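Local atomic coordinates of alcohol dehydrogenase YqhD (Escherichia coli, PDB entry 4QGS), a protein that catalyses the NADPH-dependent reduction of a broad range of short-chain aldehydes to the corresponding alcohols, with zinc as its metal cofactor. Residues T21-G26 against V255-T260; V43-G48 against D63-M68; Q60-D63 against D69-E72; A206-V211 against I298-L303; W304-D309 against L387-R392. All coordinates share one frame; numbering follows the deposited sequence. Where two conformers were deposited one is given.

Interaction 1 of 5, residues T21-G26 against V255-T260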
# COMPACT_ATOMS: atom_id res chain seq x y z
N THR A 21 7.14 -12.20 -7.82
CA THR A 21 6.54 -12.96 -6.71
C THR A 21 5.45 -13.93 -7.15
O THR A 21 4.46 -13.54 -7.77
CB THR A 21 5.96 -12.00 -5.64
OG1 THR A 21 7.00 -11.15 -5.16
CG2 THR A 21 5.37 -12.81 -4.47
N ARG A 22 5.63 -15.20 -6.81
CA ARG A 22 4.61 -16.21 -7.08
C ARG A 22 3.43 -16.02 -6.14
O ARG A 22 3.60 -15.96 -4.93
CB ARG A 22 5.18 -17.62 -6.92
CG ARG A 22 4.15 -18.73 -7.07
CD ARG A 22 4.76 -20.10 -6.79
NE ARG A 22 5.86 -20.41 -7.71
CZ ARG A 22 5.70 -20.93 -8.93
NH1 ARG A 22 4.49 -21.19 -9.40
NH2 ARG A 22 6.76 -21.18 -9.68
N ILE A 23 2.23 -15.93 -6.71
CA ILE A 23 1.02 -15.76 -5.91
C ILE A 23 0.30 -17.07 -5.69
O ILE A 23 -0.10 -17.74 -6.65
CB ILE A 23 0.05 -14.78 -6.58
CG1 ILE A 23 0.74 -13.43 -6.84
CG2 ILE A 23 -1.20 -14.60 -5.74
CD1 ILE A 23 1.17 -12.72 -5.60
N LEU A 24 0.11 -17.43 -4.42
CA LEU A 24 -0.70 -18.59 -4.08
C LEU A 24 -2.01 -18.06 -3.51
O LEU A 24 -2.04 -17.59 -2.38
CB LEU A 24 0.02 -19.49 -3.08
CG LEU A 24 1.43 -19.98 -3.48
CD1 LEU A 24 2.06 -20.80 -2.37
CD2 LEU A 24 1.38 -20.78 -4.77
N PHE A 25 -3.06 -18.08 -4.32
CA PHE A 25 -4.31 -17.40 -3.95
C PHE A 25 -5.46 -18.35 -3.65
O PHE A 25 -5.65 -19.36 -4.35
CB PHE A 25 -4.72 -16.45 -5.08
CG PHE A 25 -5.87 -15.53 -4.72
CD1 PHE A 25 -5.62 -14.22 -4.32
CD2 PHE A 25 -7.19 -15.96 -4.79
CE1 PHE A 25 -6.67 -13.37 -3.99
CE2 PHE A 25 -8.24 -15.11 -4.45
CZ PHE A 25 -7.98 -13.82 -4.05
N GLY A 26 -6.25 -18.02 -2.64
CA GLY A 26 -7.54 -18.67 -2.46
C GLY A 26 -7.76 -19.31 -1.10
O GLY A 26 -6.84 -19.38 -0.29
N VAL A 255 -12.25 -8.44 -3.56
CA VAL A 255 -11.65 -7.22 -3.02
C VAL A 255 -10.15 -7.42 -2.80
O VAL A 255 -9.34 -6.55 -3.13
CB VAL A 255 -12.36 -6.78 -1.72
CG1 VAL A 255 -11.60 -5.63 -1.07
CG2 VAL A 255 -13.78 -6.38 -2.05
N MET A 256 -9.77 -8.58 -2.29
CA MET A 256 -8.37 -8.86 -2.02
C MET A 256 -7.54 -8.88 -3.31
O MET A 256 -6.42 -8.36 -3.35
CB MET A 256 -8.21 -10.20 -1.30
CG MET A 256 -6.81 -10.44 -0.75
SD MET A 256 -6.71 -12.04 0.10
CE MET A 256 -5.33 -11.74 1.19
N TRP A 257 -8.10 -9.48 -4.36
CA TRP A 257 -7.37 -9.62 -5.62
C TRP A 257 -7.32 -8.28 -6.34
O TRP A 257 -6.28 -7.91 -6.90
CB TRP A 257 -8.00 -10.70 -6.50
CG TRP A 257 -7.15 -11.14 -7.71
CD1 TRP A 257 -7.61 -11.37 -8.99
CD2 TRP A 257 -5.74 -11.39 -7.74
NE1 TRP A 257 -6.56 -11.76 -9.80
CE2 TRP A 257 -5.40 -11.77 -9.06
CE3 TRP A 257 -4.71 -11.34 -6.78
CZ2 TRP A 257 -4.10 -12.10 -9.44
CZ3 TRP A 257 -3.42 -11.66 -7.16
CH2 TRP A 257 -3.13 -12.04 -8.49
N ALA A 258 -8.43 -7.55 -6.32
CA ALA A 258 -8.43 -6.19 -6.87
C ALA A 258 -7.40 -5.29 -6.18
O ALA A 258 -6.66 -4.56 -6.85
CB ALA A 258 -9.82 -5.57 -6.78
N ALA A 259 -7.37 -5.33 -4.85
CA ALA A 259 -6.46 -4.49 -4.09
C ALA A 259 -5.01 -4.87 -4.39
O ALA A 259 -4.13 -4.02 -4.48
CB ALA A 259 -6.76 -4.61 -2.57
N THR A 260 -4.78 -6.16 -4.59
CA THR A 260 -3.45 -6.62 -4.92
C THR A 260 -3.01 -6.04 -6.26
O THR A 260 -1.87 -5.62 -6.40
CB THR A 260 -3.37 -8.16 -4.96
OG1 THR A 260 -3.63 -8.65 -3.64
CG2 THR A 260 -2.00 -8.62 -5.39
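Met256 opens the contact from the helix side: its SD approaches CE1 of Phe25 at 4.3 Å. The sulfur stands 48° off the normal of the Phe25 ring, a Met-aromatic contact made obliquely. Next along the helix, Trp257 brings two parts of its side chain to the strand. Its CB lies 3.9 Å from CE1 of Phe25, and the indole beyond turns an edge toward the Phe25 face. The centroid of its five-membered ring is 5.3 Å from that of Phe25, with the planes at 60°, which identifies a tilted T-shaped pair. Farther out on the indole, CZ3 reaches CG2 of Ile23 at 3.9 Å. Phe25 can meet both helix residues because its CG is anti to the backbone N (chi1 -171°), carrying the ring out from the strand. With an alanine at Phe25, Trp257 would probably lose its stacking mate and Met256 its aromatic neighbour, opening a gap between strand and helix. Thr260, one turn later, turns its hydroxyl inward to its own helix, where OG1 donates to Met256 O at 2.8 Å. Leu186 of the adjacent strand 183-186 also receives Phe25, Met256 and Thr260. The contact thus joins an outermost strand of the parallel sheet to helix 249-262 of the helical domain, a domain-to-domain junction with Met256 about 6 Å from the NADP(+)-binding Tyr190 between side chains.

Interaction 2 of 5, residues V43-G48 against D63-M68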
# COMPACT_ATOMS: atom_id res chain seq x y z
N VAL A 43 13.97 -21.83 8.98
CA VAL A 43 12.98 -20.80 8.67
C VAL A 43 12.77 -19.86 9.85
O VAL A 43 12.52 -20.31 10.96
CB VAL A 43 11.61 -21.42 8.30
CG1 VAL A 43 10.61 -20.33 7.94
CG2 VAL A 43 11.76 -22.43 7.17
N LEU A 44 12.87 -18.56 9.62
CA LEU A 44 12.44 -17.59 10.62
C LEU A 44 11.10 -16.99 10.20
O LEU A 44 10.99 -16.31 9.17
CB LEU A 44 13.47 -16.47 10.81
CG LEU A 44 13.07 -15.42 11.86
CD1 LEU A 44 13.01 -16.02 13.25
CD2 LEU A 44 14.02 -14.23 11.83
N ILE A 45 10.08 -17.25 11.01
CA ILE A 45 8.76 -16.66 10.85
C ILE A 45 8.71 -15.31 11.58
O ILE A 45 8.96 -15.25 12.77
CB ILE A 45 7.66 -17.56 11.42
CG1 ILE A 45 7.63 -18.90 10.69
CG2 ILE A 45 6.30 -16.86 11.39
CD1 ILE A 45 6.52 -19.81 11.18
N THR A 46 8.41 -14.24 10.85
CA THR A 46 8.34 -12.92 11.45
C THR A 46 6.89 -12.45 11.52
O THR A 46 6.08 -12.76 10.65
CB THR A 46 9.16 -11.90 10.65
OG1 THR A 46 8.65 -11.84 9.32
CG2 THR A 46 10.63 -12.31 10.61
N TYR A 47 6.55 -11.71 12.57
CA TYR A 47 5.21 -11.14 12.65
C TYR A 47 5.17 -9.88 13.49
O TYR A 47 6.20 -9.44 14.03
CB TYR A 47 4.21 -12.16 13.19
CG TYR A 47 4.57 -12.76 14.53
CD1 TYR A 47 4.16 -12.17 15.72
CD2 TYR A 47 5.30 -13.94 14.60
CE1 TYR A 47 4.49 -12.73 16.94
CE2 TYR A 47 5.62 -14.51 15.82
CZ TYR A 47 5.22 -13.90 16.98
OH TYR A 47 5.54 -14.46 18.20
N GLY A 48 3.98 -9.29 13.60
CA GLY A 48 3.83 -7.97 14.18
C GLY A 48 3.44 -8.00 15.64
O GLY A 48 4.17 -8.53 16.48
N ASP A 63 1.51 -25.27 11.63
CA ASP A 63 1.05 -26.61 11.22
C ASP A 63 1.49 -26.98 9.81
O ASP A 63 1.89 -28.11 9.56
CB ASP A 63 -0.48 -26.71 11.32
CG ASP A 63 -1.01 -27.99 10.70
OD1 ASP A 63 -1.37 -27.98 9.50
OD2 ASP A 63 -1.05 -29.02 11.41
N ALA A 64 1.42 -26.02 8.88
CA ALA A 64 1.82 -26.29 7.51
C ALA A 64 3.29 -26.69 7.42
O ALA A 64 3.67 -27.46 6.53
CB ALA A 64 1.55 -25.07 6.63
N LEU A 65 4.09 -26.16 8.34
CA LEU A 65 5.53 -26.37 8.32
C LEU A 65 6.01 -27.38 9.36
O LEU A 65 7.20 -27.47 9.64
CB LEU A 65 6.25 -25.04 8.56
CG LEU A 65 5.94 -23.96 7.54
CD1 LEU A 65 6.81 -22.76 7.84
CD2 LEU A 65 6.22 -24.49 6.13
N LYS A 66 5.07 -28.13 9.92
CA LYS A 66 5.40 -29.01 11.03
C LYS A 66 6.47 -30.02 10.63
O LYS A 66 6.37 -30.64 9.57
CB LYS A 66 4.14 -29.71 11.52
CG LYS A 66 4.29 -30.32 12.88
CD LYS A 66 3.05 -31.09 13.24
CE LYS A 66 3.41 -32.20 14.18
NZ LYS A 66 3.98 -31.69 15.46
N GLY A 67 7.49 -30.18 11.47
CA GLY A 67 8.57 -31.10 11.18
C GLY A 67 9.78 -30.40 10.60
O GLY A 67 10.88 -30.94 10.58
N MET A 68 9.57 -29.18 10.11
CA MET A 68 10.68 -28.38 9.61
C MET A 68 11.30 -27.56 10.73
O MET A 68 10.72 -27.39 11.81
CB MET A 68 10.21 -27.49 8.45
CG MET A 68 9.76 -28.33 7.25
SD MET A 68 9.04 -27.41 5.89
CE MET A 68 10.37 -26.28 5.50
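Ile45 and Leu65 meet inside a beta-alpha-beta crossover, in which strands 42-46 and 69-73 lie parallel as neighbours in one sheet and the connection between them runs through helix 57-64, after the short helix 51-55. Their CD1 methyls approach end to end at 4.5 Å, so across these two segments the fit is a light one. The dense packing comes from the surroundings: Ile45 also touches Leu58, Val61 and Leu62 of the helix and Val103 of strand 99-104, while Leu65 rests on Leu101. For Leu65 the inward reach follows from its torsions, with CG beside the backbone N (chi1 -60°) and an extended branch carrying CD1 to the isoleucine. The other side faces solvent. After Leu65 leaves helical geometry, a type II beta turn runs to Met68, closed by Met68 N donating to Leu65 O at 3.0 Å, and puts Lys66 and Gly67 at the exposed rim. Gly67 holds the turn's third position with a positive phi of 99°. Arg34 steadies this corner, its NH2 bonding to the carbonyl oxygens of Ala64 and Lys66. Met68 then folds back to the sheet, where its terminal CE stands 4.4 Å from CG2 of Val43.

Interaction 3 of 5, residues Q60-D63 against D69-E72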
# COMPACT_ATOMS: atom_id res chain seq x y z
N GLN A 60 -1.79 -21.94 11.82
CA GLN A 60 -1.92 -22.62 10.53
C GLN A 60 -0.59 -22.65 9.81
O GLN A 60 -0.27 -23.64 9.15
CB GLN A 60 -2.98 -21.96 9.63
CG GLN A 60 -4.42 -22.19 10.08
CD GLN A 60 -5.45 -21.74 9.05
OE1 GLN A 60 -5.14 -21.57 7.88
NE2 GLN A 60 -6.68 -21.54 9.51
N VAL A 61 0.19 -21.58 9.92
CA VAL A 61 1.52 -21.56 9.33
C VAL A 61 2.41 -22.60 10.01
O VAL A 61 3.09 -23.38 9.34
CB VAL A 61 2.16 -20.16 9.41
CG1 VAL A 61 3.58 -20.19 8.86
CG2 VAL A 61 1.30 -19.16 8.64
N LEU A 62 2.39 -22.62 11.33
CA LEU A 62 3.20 -23.58 12.09
C LEU A 62 2.81 -25.01 11.74
O LEU A 62 3.68 -25.86 11.53
CB LEU A 62 3.06 -23.32 13.59
CG LEU A 62 3.67 -22.00 14.05
CD1 LEU A 62 3.34 -21.72 15.51
CD2 LEU A 62 5.18 -21.98 13.83
N ASP A 63 1.51 -25.27 11.63
CA ASP A 63 1.05 -26.61 11.22
C ASP A 63 1.49 -26.98 9.81
O ASP A 63 1.89 -28.11 9.56
CB ASP A 63 -0.48 -26.71 11.32
CG ASP A 63 -1.01 -27.99 10.70
OD1 ASP A 63 -1.37 -27.98 9.50
OD2 ASP A 63 -1.05 -29.02 11.41
N ASP A 69 12.49 -27.04 10.46
CA ASP A 69 13.27 -26.29 11.43
C ASP A 69 12.78 -24.84 11.44
O ASP A 69 13.22 -24.03 10.62
CB ASP A 69 14.75 -26.40 11.06
CG ASP A 69 15.67 -25.81 12.11
OD1 ASP A 69 15.20 -25.41 13.19
OD2 ASP A 69 16.89 -25.78 11.85
N VAL A 70 11.87 -24.53 12.35
CA VAL A 70 11.21 -23.23 12.38
C VAL A 70 11.49 -22.43 13.65
O VAL A 70 11.40 -22.96 14.77
CB VAL A 70 9.68 -23.40 12.22
CG1 VAL A 70 8.98 -22.05 12.29
CG2 VAL A 70 9.36 -24.11 10.90
N LEU A 71 11.84 -21.16 13.48
CA LEU A 71 12.05 -20.22 14.58
C LEU A 71 11.07 -19.06 14.43
O LEU A 71 10.49 -18.88 13.35
CB LEU A 71 13.49 -19.68 14.60
CG LEU A 71 14.64 -20.51 15.16
CD1 LEU A 71 14.73 -21.89 14.53
CD2 LEU A 71 15.95 -19.76 14.96
N GLU A 72 10.88 -18.28 15.48
CA GLU A 72 9.93 -17.16 15.44
C GLU A 72 10.56 -15.85 15.90
O GLU A 72 11.43 -15.83 16.76
CB GLU A 72 8.71 -17.46 16.31
CG GLU A 72 7.96 -18.73 15.97
CD GLU A 72 6.71 -18.89 16.83
OE1 GLU A 72 6.14 -20.00 16.85
OE2 GLU A 72 6.31 -17.90 17.48
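Leu62 reaches strand 69-73 with both of its methyl groups: Glu72 borders the two of them, and CD2 additionally meets Val70. Helix 57-64 here packs on an outermost strand of the parallel sheet, the return strand of a beta-alpha-beta unit. The CB bond of Leu62 points neither at the strand nor away from it, so the approach depends on the outer part of the side chain. CG lies anti to the carbonyl carbon and beside the backbone N (chi1 -67°), which swings the branch across to the strand. Leu62 CD2 comes to 4.1 Å from CG1 of Val70, the two side chains meeting aslant. Val70 is modelled in two conformers, so this distance describes one of them and is the less certain half of the contact. Glu72 supplies the other half. Its CG likewise stands anti to the carbonyl carbon (chi1 -57°), and beyond CG the chain is fully extended. The glutamate and leucine side chains cross at about a right angle, and OE1 is the atom that touches. Glu72 OE1 lies 3.5 Å from CD1 of Leu62 and 3.7 Å from its CD2. The glutamate is bordered by Tyr47 as well. Val70 and Leu62 both pack on Ile45 of the neighbouring strand, which continues their apolar patch under the helix. With neither a hydrogen bond nor a charge pair between the segments, the chemistry implies a fit of shape: the extended glutamate brings one oxygen into van der Waals contact but gains no polar bond from the leucine, and, being partly exposed, can probably keep its charge hydrated.

Interaction 4 of 5, residues A206-V211 against I298-L303. With ZN (zinc ion), chain B.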
# COMPACT_ATOMS: atom_id res chain seq x y z
N ALA A 206 -6.64 1.14 -1.86
CA ALA A 206 -6.53 0.49 -3.19
C ALA A 206 -7.10 1.37 -4.31
O ALA A 206 -6.51 1.50 -5.39
CB ALA A 206 -7.22 -0.87 -3.17
N PHE A 207 -8.25 1.99 -4.04
CA PHE A 207 -8.93 2.83 -5.02
C PHE A 207 -8.02 4.00 -5.39
O PHE A 207 -7.83 4.31 -6.57
CB PHE A 207 -10.27 3.32 -4.44
CG PHE A 207 -11.18 4.01 -5.44
CD1 PHE A 207 -12.24 3.32 -6.00
CD2 PHE A 207 -10.97 5.34 -5.79
CE1 PHE A 207 -13.10 3.95 -6.90
CE2 PHE A 207 -11.83 5.97 -6.70
CZ PHE A 207 -12.89 5.28 -7.25
N VAL A 208 -7.44 4.62 -4.37
CA VAL A 208 -6.61 5.79 -4.60
C VAL A 208 -5.28 5.41 -5.25
O VAL A 208 -4.84 6.11 -6.16
CB VAL A 208 -6.38 6.57 -3.30
CG1 VAL A 208 -5.41 7.73 -3.55
CG2 VAL A 208 -7.71 7.09 -2.78
N HIS A 209 -4.66 4.30 -4.84
CA HIS A 209 -3.44 3.86 -5.54
C HIS A 209 -3.71 3.70 -7.03
O HIS A 209 -2.86 4.04 -7.86
CB HIS A 209 -2.89 2.56 -4.95
CG HIS A 209 -2.04 2.77 -3.73
ND1 HIS A 209 -0.69 2.50 -3.70
CD2 HIS A 209 -2.36 3.24 -2.50
CE1 HIS A 209 -0.21 2.79 -2.50
NE2 HIS A 209 -1.20 3.23 -1.75
N THR A 210 -4.90 3.21 -7.37
CA THR A 210 -5.27 3.03 -8.77
C THR A 210 -5.40 4.38 -9.47
O THR A 210 -4.81 4.58 -10.54
CB THR A 210 -6.57 2.24 -8.91
OG1 THR A 210 -6.42 0.99 -8.23
CG2 THR A 210 -6.90 1.99 -10.41
N VAL A 211 -6.15 5.33 -8.90
CA VAL A 211 -6.34 6.60 -9.62
C VAL A 211 -5.09 7.48 -9.62
O VAL A 211 -4.98 8.40 -10.44
CB VAL A 211 -7.54 7.42 -9.07
CG1 VAL A 211 -8.84 6.63 -9.20
CG2 VAL A 211 -7.29 7.84 -7.62
N ILE A 298 -9.84 12.53 2.14
CA ILE A 298 -9.95 13.98 2.28
C ILE A 298 -9.32 14.71 1.08
O ILE A 298 -9.95 15.56 0.46
CB ILE A 298 -9.27 14.47 3.58
CG1 ILE A 298 -10.01 13.96 4.83
CG2 ILE A 298 -9.18 16.01 3.61
CD1 ILE A 298 -9.18 14.02 6.07
N VAL A 299 -8.07 14.36 0.77
CA VAL A 299 -7.32 15.14 -0.22
C VAL A 299 -7.79 14.89 -1.66
O VAL A 299 -7.89 15.85 -2.44
CB VAL A 299 -5.82 14.85 -0.12
CG1 VAL A 299 -5.04 15.50 -1.27
CG2 VAL A 299 -5.31 15.37 1.24
N LEU A 300 -8.07 13.64 -2.02
CA LEU A 300 -8.34 13.32 -3.44
C LEU A 300 -9.41 14.21 -4.10
O LEU A 300 -9.14 14.79 -5.16
CB LEU A 300 -8.74 11.85 -3.61
CG LEU A 300 -8.85 11.43 -5.08
CD1 LEU A 300 -7.48 11.29 -5.71
CD2 LEU A 300 -9.61 10.12 -5.17
N PRO A 301 -10.62 14.30 -3.52
CA PRO A 301 -11.62 15.06 -4.28
C PRO A 301 -11.27 16.55 -4.34
O PRO A 301 -11.56 17.18 -5.36
CB PRO A 301 -12.91 14.81 -3.51
CG PRO A 301 -12.48 14.43 -2.11
CD PRO A 301 -11.18 13.71 -2.29
N ALA A 302 -10.65 17.10 -3.30
CA ALA A 302 -10.21 18.49 -3.35
C ALA A 302 -9.12 18.68 -4.41
O ALA A 302 -9.11 19.67 -5.15
CB ALA A 302 -9.71 18.95 -1.98
N LEU A 303 -8.21 17.71 -4.49
CA LEU A 303 -7.11 17.80 -5.46
C LEU A 303 -7.65 17.71 -6.89
O LEU A 303 -7.19 18.44 -7.78
CB LEU A 303 -6.07 16.70 -5.19
CG LEU A 303 -4.82 16.77 -6.08
CD1 LEU A 303 -3.54 16.39 -5.32
CD2 LEU A 303 -4.98 15.90 -7.31
ZN ZN B . -1.44 4.25 0.03
O HOH W 1 0.64 4.22 0.32
O HOH W 2 -1.01 2.37 0.98
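The carbonyl oxygen of Ala206 accepts two hydrogen bonds from Thr210, one from OG1 at 2.9 Å and one from the backbone N at 3.1 Å. The donors arrive from opposite faces of the carbonyl plane, OG1 tilted 29° out of it. The OG1 bond gives the buried Thr210 hydroxyl a partner in its own helix. On another side of that helix, Val208 and Val211, one turn apart, receive Leu300. Val211 CG2 touches both leucine methyls, Leu300 CD1 at 3.9 Å and CD2 at 4.1 Å, and Val208 CG2 adds a longer contact to Leu300 CD2 at 4.3 Å. The leucine CG is anti to the backbone N (chi1 -172°), directing the fork at the valines, and Phe345 of helix 330-347 also packs on Leu300. The leucine immediately precedes Pro301, where helix 292-306 is kinked because the proline N lacks the usual bond to the turn before. His209, between the valines in sequence, looks to the metal: its NE2 binds zinc at 2.1 Å. Two waters also bind the zinc, each at 2.1 Å, one of them in the plane of the imidazole at its edge. Asp205, His278 and His292 complete a six-ligand site, the catalytic metal centre of this iron-containing alcohol dehydrogenase family member, which here holds zinc.

Interaction 5 of 5, residues W304-D309 against L387-R392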
# COMPACT_ATOMS: atom_id res chain seq x y z
N TRP A 304 -8.59 16.80 -7.10
CA TRP A 304 -9.17 16.62 -8.43
C TRP A 304 -9.86 17.90 -8.91
O TRP A 304 -9.70 18.30 -10.07
CB TRP A 304 -10.15 15.46 -8.42
CG TRP A 304 -9.51 14.13 -8.67
CD1 TRP A 304 -8.20 13.87 -8.95
CD2 TRP A 304 -10.18 12.87 -8.67
NE1 TRP A 304 -8.02 12.51 -9.14
CE2 TRP A 304 -9.22 11.88 -8.97
CE3 TRP A 304 -11.50 12.49 -8.45
CZ2 TRP A 304 -9.54 10.52 -9.04
CZ3 TRP A 304 -11.83 11.14 -8.52
CH2 TRP A 304 -10.85 10.17 -8.83
N ASN A 305 -10.60 18.56 -8.03
CA ASN A 305 -11.25 19.80 -8.45
C ASN A 305 -10.21 20.87 -8.79
O ASN A 305 -10.36 21.60 -9.78
CB ASN A 305 -12.19 20.34 -7.38
CG ASN A 305 -12.75 21.70 -7.75
OD1 ASN A 305 -13.49 21.84 -8.73
ND2 ASN A 305 -12.37 22.72 -7.00
N GLU A 306 -9.15 20.93 -8.00
CA GLU A 306 -8.09 21.90 -8.23
C GLU A 306 -7.34 21.63 -9.54
O GLU A 306 -6.91 22.55 -10.22
CB GLU A 306 -7.13 21.91 -7.05
CG GLU A 306 -5.89 22.76 -7.25
CD GLU A 306 -6.22 24.24 -7.33
OE1 GLU A 306 -7.19 24.67 -6.66
OE2 GLU A 306 -5.52 24.95 -8.07
N LYS A 307 -7.18 20.35 -9.87
CA LYS A 307 -6.40 19.96 -11.03
C LYS A 307 -7.29 19.54 -12.19
O LYS A 307 -6.89 18.74 -13.05
CB LYS A 307 -5.44 18.82 -10.65
CG LYS A 307 -4.41 19.18 -9.60
CD LYS A 307 -3.55 20.37 -10.02
CE LYS A 307 -2.71 20.05 -11.26
NZ LYS A 307 -2.13 21.30 -11.86
N ARG A 308 -8.51 20.06 -12.22
CA ARG A 308 -9.48 19.60 -13.21
C ARG A 308 -9.08 20.01 -14.62
O ARG A 308 -9.55 19.43 -15.59
CB ARG A 308 -10.88 20.13 -12.89
CG ARG A 308 -10.98 21.65 -12.87
CD ARG A 308 -12.28 22.08 -12.23
NE ARG A 308 -13.43 21.67 -13.01
CZ ARG A 308 -14.52 21.09 -12.51
NH1 ARG A 308 -15.51 20.75 -13.32
NH2 ARG A 308 -14.61 20.84 -11.21
N ASP A 309 -8.21 21.01 -14.73
CA ASP A 309 -7.69 21.43 -16.04
C ASP A 309 -6.74 20.39 -16.63
O ASP A 309 -6.99 19.86 -17.71
CB ASP A 309 -6.98 22.78 -15.93
CG ASP A 309 -7.92 23.92 -15.65
OD1 ASP A 309 -9.04 23.93 -16.22
OD2 ASP A 309 -7.56 24.81 -14.84
N LEU A 387 3.67 24.97 -3.38
CA LEU A 387 3.11 25.14 -2.03
C LEU A 387 1.80 25.94 -2.03
O LEU A 387 0.89 25.64 -1.27
CB LEU A 387 4.12 25.81 -1.11
CG LEU A 387 5.34 24.95 -0.76
CD1 LEU A 387 6.33 25.75 0.08
CD2 LEU A 387 4.90 23.67 -0.02
N ASP A 388 1.70 26.94 -2.90
CA ASP A 388 0.48 27.72 -2.99
C ASP A 388 -0.69 26.89 -3.52
O ASP A 388 -1.84 27.14 -3.15
CB ASP A 388 0.70 28.96 -3.88
CG ASP A 388 1.21 28.59 -5.27
OD1 ASP A 388 0.51 28.91 -6.25
OD2 ASP A 388 2.30 27.99 -5.38
N VAL A 389 -0.40 25.91 -4.37
CA VAL A 389 -1.43 25.00 -4.87
C VAL A 389 -1.84 24.02 -3.77
O VAL A 389 -3.03 23.77 -3.55
CB VAL A 389 -0.95 24.20 -6.10
CG1 VAL A 389 -2.09 23.37 -6.66
CG2 VAL A 389 -0.41 25.16 -7.19
N SER A 390 -0.85 23.46 -3.08
CA SER A 390 -1.14 22.58 -1.94
C SER A 390 -1.98 23.30 -0.89
O SER A 390 -2.88 22.72 -0.28
CB SER A 390 0.16 22.06 -1.34
OG SER A 390 0.85 21.27 -2.32
N ARG A 391 -1.67 24.57 -0.67
CA ARG A 391 -2.46 25.40 0.23
C ARG A 391 -3.92 25.45 -0.22
O ARG A 391 -4.82 25.26 0.59
CB ARG A 391 -1.89 26.81 0.29
CG ARG A 391 -2.54 27.69 1.36
CD ARG A 391 -2.02 29.11 1.26
NE ARG A 391 -2.33 29.87 2.48
CZ ARG A 391 -2.24 31.19 2.55
NH1 ARG A 391 -1.87 31.88 1.46
NH2 ARG A 391 -2.53 31.81 3.68
N ARG A 392 -4.17 25.68 -1.51
CA ARG A 392 -5.54 25.75 -2.00
C ARG A 392 -6.27 24.42 -1.85
O ARG A 392 -7.47 24.38 -1.59
CB ARG A 392 -5.56 26.18 -3.47
CG ARG A 392 -5.27 27.65 -3.68
CD ARG A 392 -5.80 28.13 -5.03
NE ARG A 392 -5.25 27.35 -6.13
CZ ARG A 392 -4.13 27.66 -6.77
NH1 ARG A 392 -3.44 28.75 -6.44
NH2 ARG A 392 -3.70 26.89 -7.77
O HOH W 3 -8.83 24.10 -4.72
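The guanidinium of Arg392 has CA of Val389 over one face, 4.1 Å above the plane and toward the rim, and the carboxylate of Glu306 at its edge. The two flat groups are turned 43° against each other. NE and NH2 of Arg392 both converge on OE2 of Glu306, at 3.1 and 2.7 Å. OE2 lies in the guanidinium plane, yet both nitrogens reach it from above one face of the carboxylate, so the side-on grip is not a coplanar one. A weak third bond runs from NE to OE1. OE1 also accepts from a water at 2.6 Å, which gives a second, weak bond to Arg392 O. Below the charges, CG of Glu306 touches CG1 of Val389 at 3.9 Å; the glutamate bends at chi2 (67°) to lift its carboxylate from there to the arginine. Replacing Glu306 by an alanine would probably leave the guanidinium without its close counter-charge and free to swing, with the long approach of NH1 to Asp388 OD1 (4.0 Å) a poor substitute. Nearby, Lys307 pairs with Asp384. Glu306, Arg392 and Asp388 thus form a salt-bridge network on the protein surface, tying the end of helix 292-306 to helix 387-396 in the C-terminal helical domain.

In the fold
Interactions 2 and 3 lie in one unit, sharing helix 57-64 and neighbouring strands with centres about 2 Å apart; the first is buried and the second at the surface. Interaction 1 reaches the same sheet at its other outermost strand, and there aromatic groups bridge to the helical domain. Ala259 of that contact packs on Ala206, leading into interaction 4, the buried contact beside the zinc. Helix 292-306 then runs from interaction 4 into interaction 5, and Val211 touches Trp304 between them. Chemistry follows exposure: buried 2 and 4 are apolar, partly buried 1 is largely aromatic, and charged groups enter in 3 and 5, where residues reach the surface. Interaction 5 alone joins its segments by hydrogen bonds and a salt bridge.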